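Local coordinates for protein CRISPR-associated endoribonuclease Cse3 (PDB 2Y9H) that is an endoribonuclease of the Cas6 family that binds CRISPR RNA, takes part in its processing in antiviral defence and retains the processed crRNA, at residues T8-N13 with P71-L76. Sequence-based numbering, arbitrary orientation.
Sequences TKLVLN and PDWSVL
Thr8 and Leu10, on an inner strand, 5-12, of the four-stranded antiparallel sheet, receive the indole of Trp73 from the loop between strands 62-67 and 81-89. The strand order 2-3-1-4 is that of a ferredoxin-like domain, as in other Cas6 proteins, and this loop, with its single 3-10 turn, occupies the chain position of that fold's second helix. The indole meets Leu10 crosswise: CD1 of Leu10 sits over one face of the six-membered ring, 4.2 Å from its centroid and 13° off the normal, a CH-pi contact. At the pyrrole end the methyl CG2 of Thr8 comes in obliquely to the ring, while OG1, anti to the carbonyl carbon (chi1 -56°), lies 3.1 Å from Trp73 NE1; the N-H...O angle is only 132° and the bond is weak. Pro71 CG packs against the same hydroxyl oxygen, 3.7 Å from Thr8 OG1. On the Leu10 side of the indole plane, Leu10 CD2 and Leu76 CD1 meet tip to tip at 3.9 Å. An Asx turn shapes the loop, Asp72 OD1 accepting from Ser74 N at 2.8 Å from above the carboxylate plane. Trp73 also touches Leu33 of helix 26-34 and Pro86 of strand 81-89, tying the loop to both. Cohesion here therefore rests chiefly on apolar packing around the indole, while the weak, non-linear hydrogen bond gives its nitrogen a polar partner but probably contributes little directional hold.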
loop_
_atom_site.group_PDB
_atom_site.type_symbol
_atom_site.label_atom_id
_atom_site.label_comp_id
_atom_site.label_asym_id
_atom_site.label_seq_id
_atom_site.Cartn_x
_atom_site.Cartn_y
_atom_site.Cartn_z
ATOM N N THR A 8 -10.871 0.769 -5.953
ATOM C CA THR A 8 -12.000 1.408 -5.320
ATOM C C THR A 8 -11.531 2.665 -4.631
ATOM O O THR A 8 -10.510 2.670 -3.950
ATOM C CB THR A 8 -12.657 0.463 -4.285
ATOM O OG1 THR A 8 -13.037 -0.767 -4.928
ATOM C CG2 THR A 8 -13.880 1.131 -3.636
ATOM N N LYS A 9 -12.268 3.742 -4.819
ATOM C CA LYS A 9 -11.949 4.948 -4.100
ATOM C C LYS A 9 -12.989 5.206 -3.017
ATOM O O LYS A 9 -14.188 5.391 -3.297
ATOM C CB LYS A 9 -11.836 6.140 -5.049
ATOM C CG LYS A 9 -11.389 7.444 -4.379
ATOM C CD LYS A 9 -11.334 8.578 -5.390
ATOM C CE LYS A 9 -11.258 9.944 -4.716
ATOM N NZ LYS A 9 -11.229 11.046 -5.721
ATOM N N LEU A 10 -12.513 5.215 -1.775
ATOM C CA LEU A 10 -13.342 5.587 -0.641
ATOM C C LEU A 10 -12.999 6.990 -0.175
ATOM O O LEU A 10 -11.847 7.313 0.064
ATOM C CB LEU A 10 -13.185 4.585 0.509
ATOM C CG LEU A 10 -13.804 3.210 0.263
ATOM C CD1 LEU A 10 -12.852 2.321 -0.506
ATOM C CD2 LEU A 10 -14.203 2.557 1.583
ATOM N N VAL A 11 -14.000 7.839 -0.062
ATOM C CA VAL A 11 -13.745 9.117 0.543
ATOM C C VAL A 11 -14.409 9.025 1.889
ATOM O O VAL A 11 -15.633 8.930 1.988
ATOM C CB VAL A 11 -14.301 10.283 -0.277
ATOM C CG1 VAL A 11 -13.707 11.569 0.219
ATOM C CG2 VAL A 11 -13.956 10.106 -1.734
ATOM N N LEU A 12 -13.597 9.016 2.932
ATOM C CA LEU A 12 -14.130 8.762 4.255
ATOM C C LEU A 12 -14.752 10.008 4.884
ATOM O O LEU A 12 -14.253 11.117 4.725
ATOM C CB LEU A 12 -13.060 8.140 5.155
ATOM C CG LEU A 12 -13.058 6.611 5.065
ATOM C CD1 LEU A 12 -12.780 6.147 3.644
ATOM C CD2 LEU A 12 -12.072 6.002 6.047
ATOM N N ASN A 13 -15.861 9.806 5.587
ATOM C CA ASN A 13 -16.559 10.881 6.280
ATOM C C ASN A 13 -15.936 11.135 7.660
ATOM O O ASN A 13 -16.044 10.300 8.546
ATOM C CB ASN A 13 -18.030 10.496 6.411
ATOM C CG ASN A 13 -18.840 11.497 7.194
ATOM O OD1 ASN A 13 -18.303 12.418 7.808
ATOM N ND2 ASN A 13 -20.152 11.307 7.192
ATOM N N PRO A 71 -15.318 -6.300 -5.214
ATOM C CA PRO A 71 -15.664 -5.954 -3.833
ATOM C C PRO A 71 -17.147 -5.602 -3.700
ATOM O O PRO A 71 -17.728 -5.134 -4.681
ATOM C CB PRO A 71 -14.834 -4.695 -3.600
ATOM C CG PRO A 71 -14.840 -4.026 -4.930
ATOM C CD PRO A 71 -14.806 -5.137 -5.959
ATOM N N ASP A 72 -17.747 -5.796 -2.523
ATOM C CA ASP A 72 -19.085 -5.267 -2.292
ATOM C C ASP A 72 -19.131 -4.301 -1.111
ATOM O O ASP A 72 -19.116 -4.708 0.043
ATOM C CB ASP A 72 -20.115 -6.381 -2.114
ATOM C CG ASP A 72 -21.428 -5.860 -1.557
ATOM O OD1 ASP A 72 -21.711 -4.659 -1.766
ATOM O OD2 ASP A 72 -22.167 -6.631 -0.908
ATOM N N TRP A 73 -19.217 -3.013 -1.424
ATOM C CA TRP A 73 -19.109 -1.947 -0.440
ATOM C C TRP A 73 -20.452 -1.629 0.199
ATOM O O TRP A 73 -20.580 -0.680 0.990
ATOM C CB TRP A 73 -18.490 -0.692 -1.082
ATOM C CG TRP A 73 -17.158 -0.986 -1.679
ATOM C CD1 TRP A 73 -16.859 -1.124 -3.004
ATOM C CD2 TRP A 73 -15.947 -1.231 -0.966
ATOM N NE1 TRP A 73 -15.531 -1.436 -3.159
ATOM C CE2 TRP A 73 -14.947 -1.502 -1.923
ATOM C CE3 TRP A 73 -15.608 -1.249 0.391
ATOM C CZ2 TRP A 73 -13.634 -1.784 -1.568
ATOM C CZ3 TRP A 73 -14.299 -1.530 0.743
ATOM C CH2 TRP A 73 -13.329 -1.787 -0.234
ATOM N N SER A 74 -21.457 -2.426 -0.134
ATOM C CA SER A 74 -22.728 -2.304 0.556
ATOM C C SER A 74 -22.565 -2.824 1.981
ATOM O O SER A 74 -23.443 -2.642 2.819
ATOM C CB SER A 74 -23.842 -3.048 -0.178
ATOM O OG SER A 74 -23.588 -4.440 -0.205
ATOM N N VAL A 75 -21.431 -3.455 2.264
ATOM C CA VAL A 75 -21.142 -3.884 3.630
ATOM C C VAL A 75 -20.797 -2.712 4.538
ATOM O O VAL A 75 -20.897 -2.810 5.755
ATOM C CB VAL A 75 -20.020 -4.919 3.675
ATOM C CG1 VAL A 75 -20.458 -6.179 2.964
ATOM C CG2 VAL A 75 -18.784 -4.366 3.034
ATOM N N LEU A 76 -20.407 -1.598 3.933
ATOM C CA LEU A 76 -20.109 -0.374 4.667
ATOM C C LEU A 76 -21.312 0.193 5.386
ATOM O O LEU A 76 -22.420 0.216 4.848
ATOM C CB LEU A 76 -19.624 0.701 3.703
ATOM C CG LEU A 76 -18.390 0.334 2.908
ATOM C CD1 LEU A 76 -17.876 1.584 2.226
ATOM C CD2 LEU A 76 -17.360 -0.249 3.862
#